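Local coordinates for protein beta-fructofuranosidase (Bifidobacterium adolescentis, PDB 6NOB) that probably hydrolyses terminal beta-fructofuranosides such as sucrose, as a member of glycoside hydrolase family 32, at residues D383-A388 and W407-L412; G446-F451 and R476-R481; Q403-Y408 and G434-Q439. One frame throughout, in Å; residues are numbered along the deposited sequence.

Interaction 1 of 3, residues D383-A388 and W407-L412; sequences DGVTVA and WYAGDL
Tyr408 and Ala388 face each other as an antiparallel hydrogen-bonded pair, with Ala388 N to Tyr408 O at 2.7 Å and Tyr408 N to Ala388 O at 2.6 Å. From there the tyrosine side chain runs past the same carbonyl. Its CB lies 3.9 Å from Ala388 O, and with CG beside its own backbone N (chi1 -41°) the ring presents its edge, Tyr408 CD1 coming within 3.2 Å of Ala388 O. CE1 is already withdrawing, and the hydroxyl ends on Asp365 and Tyr374. A phenylalanine here would probably keep the edge contact but leave Asp365 and Tyr374 without their shared hydroxyl partner. The strands form the hairpin at the middle of one blade of the five-bladed propeller of this family, strand 377-382 lying beyond 385-396 and strand 418-428 beyond 405-415. On the face opposite Tyr408, Val385 CG1 packs on Ala409 CB at 3.9 Å. Thr386 pairs with Gly410 through two backbone bonds, and its side chain crosses that of Leu412 at about a right angle, Thr386 CG2 lying 3.9 Å from Leu412 CD1. Thr386 OG1 bonds Gln381 and a water that accepts from Leu412 N.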
loop_
_atom_site.group_PDB
_atom_site.type_symbol
_atom_site.label_atom_id
_atom_site.label_comp_id
_atom_site.label_asym_id
_atom_site.label_seq_id
_atom_site.Cartn_x
_atom_site.Cartn_y
_atom_site.Cartn_z
ATOM N N ASP A 383 14.607 15.038 -10.254
ATOM C CA ASP A 383 15.626 16.067 -10.064
ATOM C C ASP A 383 16.988 15.613 -10.589
ATOM O O ASP A 383 18.017 15.845 -9.945
ATOM C CB ASP A 383 15.725 16.472 -8.584
ATOM C CG ASP A 383 14.375 16.877 -7.978
ATOM O OD1 ASP A 383 13.702 17.794 -8.497
ATOM O OD2 ASP A 383 13.988 16.281 -6.954
ATOM N N GLY A 384 17.005 14.957 -11.751
ATOM C CA GLY A 384 18.242 14.582 -12.414
ATOM C C GLY A 384 18.969 13.380 -11.850
ATOM O O GLY A 384 20.139 13.173 -12.192
ATOM N N VAL A 385 18.324 12.577 -11.007
ATOM C CA VAL A 385 18.955 11.425 -10.373
ATOM C C VAL A 385 18.044 10.214 -10.530
ATOM O O VAL A 385 16.823 10.321 -10.362
ATOM C CB VAL A 385 19.255 11.694 -8.881
ATOM C CG1 VAL A 385 19.662 10.411 -8.167
ATOM C CG2 VAL A 385 20.340 12.753 -8.738
ATOM N N THR A 386 18.635 9.067 -10.867
ATOM C CA THR A 386 17.886 7.818 -10.945
ATOM C C THR A 386 17.739 7.218 -9.552
ATOM O O THR A 386 18.711 7.144 -8.794
ATOM C CB THR A 386 18.582 6.823 -11.875
ATOM O OG1 THR A 386 18.625 7.352 -13.208
ATOM C CG2 THR A 386 17.835 5.494 -11.889
ATOM N N VAL A 387 16.522 6.789 -9.217
ATOM C CA VAL A 387 16.205 6.271 -7.891
ATOM C C VAL A 387 15.554 4.904 -8.035
ATOM O O VAL A 387 14.615 4.738 -8.823
ATOM C CB VAL A 387 15.276 7.223 -7.112
ATOM C CG1 VAL A 387 14.967 6.652 -5.735
ATOM C CG2 VAL A 387 15.900 8.611 -6.997
ATOM N N ALA A 388 16.045 3.930 -7.272
ATOM C CA ALA A 388 15.403 2.631 -7.135
ATOM C C ALA A 388 14.881 2.472 -5.714
ATOM O O ALA A 388 15.545 2.871 -4.750
ATOM C CB ALA A 388 16.364 1.487 -7.470
ATOM N N TRP A 407 15.578 2.919 -0.419
ATOM C CA TRP A 407 15.780 3.665 -1.653
ATOM C C TRP A 407 17.267 3.728 -1.986
ATOM O O TRP A 407 18.122 3.747 -1.097
ATOM C CB TRP A 407 15.196 5.086 -1.573
ATOM C CG TRP A 407 15.777 5.985 -0.508
ATOM C CD1 TRP A 407 15.238 6.252 0.718
ATOM C CD2 TRP A 407 16.989 6.755 -0.587
ATOM N NE1 TRP A 407 16.040 7.126 1.409
ATOM C CE2 TRP A 407 17.121 7.450 0.633
ATOM C CE3 TRP A 407 17.977 6.915 -1.564
ATOM C CZ2 TRP A 407 18.199 8.296 0.899
ATOM C CZ3 TRP A 407 19.050 7.753 -1.294
ATOM C CH2 TRP A 407 19.151 8.432 -0.072
ATOM N N TYR A 408 17.561 3.752 -3.284
ATOM C CA TYR A 408 18.930 3.795 -3.790
ATOM C C TYR A 408 18.993 4.851 -4.882
ATOM O O TYR A 408 18.241 4.774 -5.858
ATOM C CB TYR A 408 19.372 2.436 -4.348
ATOM C CG TYR A 408 18.957 1.221 -3.542
ATOM C CD1 TYR A 408 17.647 0.754 -3.567
ATOM C CD2 TYR A 408 19.886 0.519 -2.782
ATOM C CE1 TYR A 408 17.272 -0.357 -2.843
ATOM C CE2 TYR A 408 19.519 -0.597 -2.055
ATOM C CZ TYR A 408 18.211 -1.031 -2.089
ATOM O OH TYR A 408 17.840 -2.144 -1.368
ATOM N N ALA A 409 19.890 5.823 -4.733
ATOM C CA ALA A 409 19.996 6.938 -5.663
ATOM C C ALA A 409 21.368 6.947 -6.325
ATOM O O ALA A 409 22.385 6.697 -5.672
ATOM C CB ALA A 409 19.749 8.276 -4.954
ATOM N N GLY A 410 21.390 7.241 -7.619
ATOM C CA GLY A 410 22.646 7.264 -8.343
ATOM C C GLY A 410 22.437 7.530 -9.816
ATOM O O GLY A 410 21.428 8.108 -10.222
ATOM N N ASP A 411 23.409 7.099 -10.615
ATOM C CA ASP A 411 23.400 7.305 -12.057
ATOM C C ASP A 411 23.191 5.974 -12.765
ATOM O O ASP A 411 23.903 5.001 -12.492
ATOM C CB ASP A 411 24.705 7.949 -12.528
ATOM C CG ASP A 411 25.087 9.161 -11.704
ATOM O OD1 ASP A 411 24.181 9.914 -11.291
ATOM O OD2 ASP A 411 26.297 9.360 -11.467
ATOM N N LEU A 412 22.213 5.936 -13.666
ATOM C CA LEU A 412 22.025 4.799 -14.561
ATOM C C LEU A 412 23.116 4.824 -15.624
ATOM O O LEU A 412 23.158 5.738 -16.453
ATOM C CB LEU A 412 20.644 4.869 -15.200
ATOM C CG LEU A 412 19.833 3.585 -15.351
ATOM C CD1 LEU A 412 19.748 2.842 -14.032
ATOM C CD2 LEU A 412 18.450 3.928 -15.867
HETATM O O HOH W 1 21.915 10.696 -12.807
HETATM O O HOH W 2 20.827 8.318 -14.237
#

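Interaction 2 of 3, residues G446-F451 and R476-R481; sequences GRRIVF and RELHVR
Ile449 and Glu477 form an antiparallel non-hydrogen-bonded pair, flanked by Leu478 N to Arg448 O at 2.9 Å and by the reciprocal bonds of Val450 with Arg476, while the strand axes are 128° apart. The return bond of the Arg448-Leu478 pair is opened, and a water bridges it, accepting from Arg448 N and donating to Leu478 O. Val450, Leu478 and the aliphatic part of Arg448 share one face. Val450 CG1 is wedged between its own backbone N and carbonyl carbon (chi1 55°), a position that brings it to 3.7 Å from Leu478 CD2 and 3.8 Å from Arg476 CB. Arg448 CG lies over Leu478 CB at 3.8 Å, after which two bends in the arginine chain carry the guanidinium off to Glu273 and Ser440.

These strands are the middle pair of the last blade of the propeller, with strand 435-442 beside 448-454 and strand 484-489 beside 468-481. Arg476 leaves the blade in an extended chain, making a cation-pi contact with Tyr435 and salt bridges to Asp430 and to Glu593, the latter in the C-terminal beta-sandwich.

On the other face, Glu477 has CG anti to its backbone N and runs on extended, crossing Arg447 at about a right angle. Methylenes of Arg447 lie against the carboxylate, Arg447 CD standing 3.9 Å from Glu477 OE1, with the guanidinium and carboxylate planes 70° apart. Their charged ends are joined through a water in the guanidinium plane, which accepts from Arg447 NH1 and donates to Glu477 OE1. Direct salt bridges from Arg447 go instead to Asp443 and Glu492. The second carboxylate oxygen, Glu477 OE2, takes a bond of 2.8 Å from His479 NE2, approaching on its anti side and tilted from both planes.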
loop_
_atom_site.group_PDB
_atom_site.type_symbol
_atom_site.label_atom_id
_atom_site.label_comp_id
_atom_site.label_asym_id
_atom_site.label_seq_id
_atom_site.Cartn_x
_atom_site.Cartn_y
_atom_site.Cartn_z
ATOM N N GLY A 446 4.321 16.143 -13.695
ATOM C CA GLY A 446 5.636 15.605 -13.421
ATOM C C GLY A 446 5.968 15.406 -11.958
ATOM O O GLY A 446 7.099 15.002 -11.650
ATOM N N ARG A 447 5.035 15.686 -11.049
ATOM C CA ARG A 447 5.241 15.383 -9.640
ATOM C C ARG A 447 5.407 13.883 -9.444
ATOM O O ARG A 447 4.614 13.090 -9.957
ATOM C CB ARG A 447 4.056 15.878 -8.813
ATOM C CG ARG A 447 4.223 17.242 -8.190
ATOM C CD ARG A 447 3.164 17.468 -7.121
ATOM N NE ARG A 447 1.863 16.936 -7.520
ATOM C CZ ARG A 447 0.758 17.041 -6.789
ATOM N NH1 ARG A 447 0.789 17.667 -5.619
ATOM N NH2 ARG A 447 -0.381 16.526 -7.227
ATOM N N ARG A 448 6.437 13.495 -8.696
ATOM C CA ARG A 448 6.646 12.100 -8.320
ATOM C C ARG A 448 5.960 11.861 -6.978
ATOM O O ARG A 448 6.366 12.425 -5.957
ATOM C CB ARG A 448 8.137 11.778 -8.256
ATOM C CG ARG A 448 8.465 10.381 -7.746
ATOM C CD ARG A 448 7.815 9.296 -8.594
ATOM N NE ARG A 448 8.172 9.389 -10.009
ATOM C CZ ARG A 448 7.862 8.469 -10.919
ATOM N NH1 ARG A 448 8.221 8.632 -12.187
ATOM N NH2 ARG A 448 7.186 7.387 -10.563
ATOM N N ILE A 449 4.921 11.028 -6.983
ATOM C CA ILE A 449 4.073 10.800 -5.818
ATOM C C ILE A 449 4.099 9.319 -5.477
ATOM O O ILE A 449 3.964 8.473 -6.368
ATOM C CB ILE A 449 2.630 11.275 -6.075
ATOM C CG1 ILE A 449 2.632 12.735 -6.531
ATOM C CG2 ILE A 449 1.777 11.090 -4.830
ATOM C CD1 ILE A 449 1.331 13.186 -7.156
ATOM N N VAL A 450 4.252 9.006 -4.192
ATOM C CA VAL A 450 4.369 7.630 -3.721
ATOM C C VAL A 450 3.290 7.354 -2.680
ATOM O O VAL A 450 2.998 8.202 -1.827
ATOM C CB VAL A 450 5.777 7.349 -3.147
ATOM C CG1 VAL A 450 6.124 8.342 -2.047
ATOM C CG2 VAL A 450 5.888 5.910 -2.644
ATOM N N PHE A 451 2.686 6.170 -2.768
ATOM C CA PHE A 451 1.796 5.633 -1.750
ATOM C C PHE A 451 2.438 4.419 -1.090
ATOM O O PHE A 451 3.210 3.687 -1.715
ATOM C CB PHE A 451 0.450 5.208 -2.343
ATOM C CG PHE A 451 -0.527 6.329 -2.517
ATOM C CD1 PHE A 451 -1.304 6.759 -1.455
ATOM C CD2 PHE A 451 -0.691 6.934 -3.753
ATOM C CE1 PHE A 451 -2.217 7.786 -1.618
ATOM C CE2 PHE A 451 -1.603 7.959 -3.922
ATOM C CZ PHE A 451 -2.367 8.386 -2.854
ATOM N N ARG A 476 2.852 11.051 -0.572
ATOM C CA ARG A 476 4.078 11.811 -0.376
ATOM C C ARG A 476 4.695 12.192 -1.716
ATOM O O ARG A 476 4.715 11.389 -2.657
ATOM C CB ARG A 476 5.086 11.012 0.454
ATOM C CG ARG A 476 4.605 10.699 1.857
ATOM C CD ARG A 476 5.540 9.741 2.576
ATOM N NE ARG A 476 4.932 9.224 3.800
ATOM C CZ ARG A 476 5.529 8.380 4.635
ATOM N NH1 ARG A 476 6.761 7.959 4.384
ATOM N NH2 ARG A 476 4.898 7.960 5.723
ATOM N N GLU A 477 5.192 13.423 -1.797
ATOM C CA GLU A 477 5.939 13.880 -2.958
ATOM C C GLU A 477 7.420 13.601 -2.741
ATOM O O GLU A 477 7.937 13.764 -1.632
ATOM C CB GLU A 477 5.710 15.377 -3.199
ATOM C CG GLU A 477 6.396 15.925 -4.446
ATOM C CD GLU A 477 6.209 17.424 -4.610
ATOM O OE1 GLU A 477 5.305 17.988 -3.954
ATOM O OE2 GLU A 477 6.966 18.035 -5.394
ATOM N N LEU A 478 8.099 13.184 -3.805
ATOM C CA LEU A 478 9.496 12.782 -3.735
ATOM C C LEU A 478 10.385 13.779 -4.465
ATOM O O LEU A 478 10.046 14.253 -5.554
ATOM C CB LEU A 478 9.695 11.386 -4.331
ATOM C CG LEU A 478 8.953 10.249 -3.629
ATOM C CD1 LEU A 478 9.331 8.908 -4.241
ATOM C CD2 LEU A 478 9.246 10.267 -2.139
ATOM N N HIS A 479 11.528 14.085 -3.853
ATOM C CA HIS A 479 12.588 14.854 -4.487
ATOM C C HIS A 479 13.929 14.279 -4.051
ATOM O O HIS A 479 14.026 13.576 -3.043
ATOM C CB HIS A 479 12.504 16.349 -4.134
ATOM C CG HIS A 479 11.490 17.100 -4.939
ATOM N ND1 HIS A 479 11.725 17.511 -6.236
ATOM C CD2 HIS A 479 10.238 17.517 -4.632
ATOM C CE1 HIS A 479 10.658 18.142 -6.694
ATOM N NE2 HIS A 479 9.742 18.159 -5.741
ATOM N N VAL A 480 14.967 14.574 -4.829
ATOM C CA VAL A 480 16.336 14.206 -4.484
ATOM C C VAL A 480 17.122 15.492 -4.276
ATOM O O VAL A 480 17.287 16.285 -5.212
ATOM C CB VAL A 480 16.993 13.327 -5.559
ATOM C CG1 VAL A 480 18.503 13.289 -5.359
ATOM C CG2 VAL A 480 16.415 11.920 -5.516
ATOM N N ARG A 481 17.596 15.701 -3.051
ATOM C CA ARG A 481 18.364 16.883 -2.683
ATOM C C ARG A 481 19.717 16.435 -2.153
ATOM O O ARG A 481 19.785 15.704 -1.157
ATOM C CB ARG A 481 17.619 17.721 -1.641
ATOM C CG ARG A 481 16.176 18.021 -2.014
ATOM C CD ARG A 481 15.561 19.052 -1.084
ATOM N NE ARG A 481 14.128 18.832 -0.913
ATOM C CZ ARG A 481 13.194 19.325 -1.721
ATOM N NH1 ARG A 481 11.912 19.069 -1.490
ATOM N NH2 ARG A 481 13.540 20.074 -2.760
HETATM O O HOH W 3 2.948 18.737 -3.836
HETATM O O HOH W 4 8.273 15.363 -7.648
#

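Interaction 3 of 3, residues Q403-Y408 and G434-Q439; sequences QQVRWY and GYYATQ
Gln403 meets Tyr436 at the ring edge with its carbonyl and from above the plane with its side chain. Gln403 O lies near the ring plane, 3.2 Å from Tyr436 CD1, and Gln403 CB is 3.6 Å from Tyr436 CE1. The amide lies above the CZ-OH end, its plane 22° from that of the ring; Gln403 NE2 is 3.3 Å from Tyr436 OH, but the angle is too poor for a hydrogen bond. The second point of contact is Val405, whose two methyls divide the work. With CG1 anti to the backbone N (chi1 172°), that methyl meets Thr438 OG1 tip to tip at 3.5 Å, while Val405 CG2 rests 3.7 Å from Tyr435 O and beside the Tyr436 backbone.

This is packing between neighbouring blades of the propeller: strands 405-408 and 435-439 are not paired, and their axes come no closer than 8.3 Å and are inclined by 47°. Water fills part of the polar seam. One molecule accepts from Val405 N at 2.9 Å and lies within bonding distance of Tyr435 O and Gln404 OE1; another lies within bonding distance of Gln403 O and accepts a weak bond from Gly434 N.

Further out, the Gln403 side chain is anchored by His394 N bonding its OE1, and that of Gln404 by its NE2 bonding Asp430 O. Val389 packs against both Val405 and Thr438, closing one side of their meeting, and Trp453 lies against Tyr436. The phenol end of Tyr436 comes close to Glu375, in the Glu-Cys sequence motif of the family, and its side chain is about 5 Å from a bound di(hydroxyethyl)ether molecule.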
loop_
_atom_site.group_PDB
_atom_site.type_symbol
_atom_site.label_atom_id
_atom_site.label_comp_id
_atom_site.label_asym_id
_atom_site.label_seq_id
_atom_site.Cartn_x
_atom_site.Cartn_y
_atom_site.Cartn_z
ATOM N N GLN A 403 11.436 -5.792 7.484
ATOM C CA GLN A 403 11.083 -5.591 6.076
ATOM C C GLN A 403 10.917 -4.105 5.746
ATOM O O GLN A 403 9.870 -3.638 5.292
ATOM C CB GLN A 403 9.832 -6.398 5.708
ATOM C CG GLN A 403 10.004 -7.902 5.943
ATOM C CD GLN A 403 8.948 -8.763 5.259
ATOM O OE1 GLN A 403 9.134 -9.972 5.096
ATOM N NE2 GLN A 403 7.838 -8.150 4.858
ATOM N N GLN A 404 11.996 -3.365 5.984
ATOM C CA GLN A 404 12.037 -1.955 5.637
ATOM C C GLN A 404 12.126 -1.775 4.126
ATOM O O GLN A 404 12.614 -2.647 3.401
ATOM C CB GLN A 404 13.230 -1.284 6.313
ATOM C CG GLN A 404 13.057 -1.078 7.799
ATOM C CD GLN A 404 12.224 0.147 8.113
ATOM O OE1 GLN A 404 10.996 0.117 8.022
ATOM N NE2 GLN A 404 12.892 1.238 8.477
ATOM N N VAL A 405 11.643 -0.631 3.654
ATOM C CA VAL A 405 11.703 -0.262 2.244
ATOM C C VAL A 405 12.914 0.640 2.047
ATOM O O VAL A 405 13.035 1.679 2.706
ATOM C CB VAL A 405 10.408 0.431 1.795
ATOM C CG1 VAL A 405 10.564 0.986 0.390
ATOM C CG2 VAL A 405 9.239 -0.542 1.868
ATOM N N ARG A 406 13.813 0.245 1.148
ATOM C CA ARG A 406 15.064 0.955 0.915
ATOM C C ARG A 406 15.010 1.713 -0.405
ATOM O O ARG A 406 14.467 1.213 -1.396
ATOM C CB ARG A 406 16.246 -0.022 0.903
ATOM C CG ARG A 406 17.605 0.640 0.966
ATOM C CD ARG A 406 18.641 -0.261 1.627
ATOM N NE ARG A 406 19.810 0.500 2.060
ATOM C CZ ARG A 406 19.906 1.118 3.233
ATOM N NH1 ARG A 406 18.902 1.061 4.097
ATOM N NH2 ARG A 406 21.006 1.795 3.541
ATOM N N TRP A 407 15.578 2.919 -0.419
ATOM C CA TRP A 407 15.780 3.665 -1.653
ATOM C C TRP A 407 17.267 3.728 -1.986
ATOM O O TRP A 407 18.122 3.747 -1.097
ATOM C CB TRP A 407 15.196 5.086 -1.573
ATOM C CG TRP A 407 15.777 5.985 -0.508
ATOM C CD1 TRP A 407 15.238 6.252 0.718
ATOM C CD2 TRP A 407 16.989 6.755 -0.587
ATOM N NE1 TRP A 407 16.040 7.126 1.409
ATOM C CE2 TRP A 407 17.121 7.450 0.633
ATOM C CE3 TRP A 407 17.977 6.915 -1.564
ATOM C CZ2 TRP A 407 18.199 8.296 0.899
ATOM C CZ3 TRP A 407 19.050 7.753 -1.294
ATOM C CH2 TRP A 407 19.151 8.432 -0.072
ATOM N N TYR A 408 17.561 3.752 -3.284
ATOM C CA TYR A 408 18.930 3.795 -3.790
ATOM C C TYR A 408 18.993 4.851 -4.882
ATOM O O TYR A 408 18.241 4.774 -5.858
ATOM C CB TYR A 408 19.372 2.436 -4.348
ATOM C CG TYR A 408 18.957 1.221 -3.542
ATOM C CD1 TYR A 408 17.647 0.754 -3.567
ATOM C CD2 TYR A 408 19.886 0.519 -2.782
ATOM C CE1 TYR A 408 17.272 -0.357 -2.843
ATOM C CE2 TYR A 408 19.519 -0.597 -2.055
ATOM C CZ TYR A 408 18.211 -1.031 -2.089
ATOM O OH TYR A 408 17.840 -2.144 -1.368
ATOM N N GLY A 434 6.358 -0.818 9.350
ATOM C CA GLY A 434 5.100 -1.158 8.728
ATOM C C GLY A 434 4.739 -0.338 7.511
ATOM O O GLY A 434 3.727 -0.636 6.862
ATOM N N TYR A 435 5.515 0.694 7.191
ATOM C CA TYR A 435 5.355 1.422 5.937
ATOM C C TYR A 435 5.936 0.551 4.832
ATOM O O TYR A 435 7.158 0.397 4.730
ATOM C CB TYR A 435 6.047 2.779 6.022
ATOM C CG TYR A 435 5.975 3.609 4.763
ATOM C CD1 TYR A 435 4.844 4.361 4.468
ATOM C CD2 TYR A 435 7.046 3.662 3.882
ATOM C CE1 TYR A 435 4.775 5.134 3.320
ATOM C CE2 TYR A 435 6.990 4.436 2.738
ATOM C CZ TYR A 435 5.851 5.168 2.459
ATOM O OH TYR A 435 5.794 5.933 1.316
ATOM N N TYR A 436 5.065 -0.036 4.016
ATOM C CA TYR A 436 5.455 -1.146 3.161
ATOM C C TYR A 436 4.806 -1.011 1.791
ATOM O O TYR A 436 3.853 -0.251 1.600
ATOM C CB TYR A 436 5.065 -2.488 3.800
ATOM C CG TYR A 436 5.811 -3.681 3.257
ATOM C CD1 TYR A 436 7.158 -3.867 3.537
ATOM C CD2 TYR A 436 5.166 -4.627 2.470
ATOM C CE1 TYR A 436 7.844 -4.956 3.042
ATOM C CE2 TYR A 436 5.844 -5.721 1.972
ATOM C CZ TYR A 436 7.184 -5.880 2.259
ATOM O OH TYR A 436 7.866 -6.966 1.765
ATOM N N ALA A 437 5.353 -1.765 0.835
ATOM C CA ALA A 437 4.750 -1.946 -0.485
ATOM C C ALA A 437 4.560 -0.613 -1.209
ATOM O O ALA A 437 3.480 -0.300 -1.714
ATOM C CB ALA A 437 3.424 -2.703 -0.373
ATOM N N THR A 438 5.632 0.172 -1.267
ATOM C CA THR A 438 5.569 1.473 -1.919
ATOM C C THR A 438 5.431 1.317 -3.427
ATOM O O THR A 438 6.071 0.458 -4.041
ATOM C CB THR A 438 6.823 2.291 -1.612
ATOM O OG1 THR A 438 7.985 1.534 -1.977
ATOM C CG2 THR A 438 6.889 2.636 -0.141
ATOM N N GLN A 439 4.588 2.156 -4.023
ATOM C CA GLN A 439 4.563 2.337 -5.465
ATOM C C GLN A 439 4.403 3.820 -5.753
ATOM O O GLN A 439 3.714 4.531 -5.017
ATOM C CB GLN A 439 3.438 1.536 -6.135
ATOM C CG GLN A 439 3.519 1.566 -7.657
ATOM C CD GLN A 439 2.477 0.696 -8.328
ATOM O OE1 GLN A 439 1.556 1.194 -8.979
ATOM N NE2 GLN A 439 2.625 -0.617 -8.184
HETATM O O HOH W 5 7.817 -1.940 6.748
HETATM O O HOH W 6 9.776 0.596 5.530
#

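Interactions 1 and 2 belong to the middle strands of two neighbouring propeller blades, and interaction 3 packs one blade on the other; the centres of 1 and 2 lie 12 Å apart. The blades are also joined directly: Asp383 OD2 takes bonds from His479 ND1 at 2.7 Å and Val480 N at 2.9 Å, and Val387 CG2 packs 3.7 Å from Val480 CG2. Interaction 3 shares Trp407 and Tyr408 with interaction 1, on strand 405-415, and reaches interaction 2 through Phe451 N and Gln439 O, 3.0 Å apart. A bound di(hydroxyethyl)ether lies about 5 Å from the Tyr436 side chain, those of Leu412 and Val450 being about 10 and 14 Å from such a molecule.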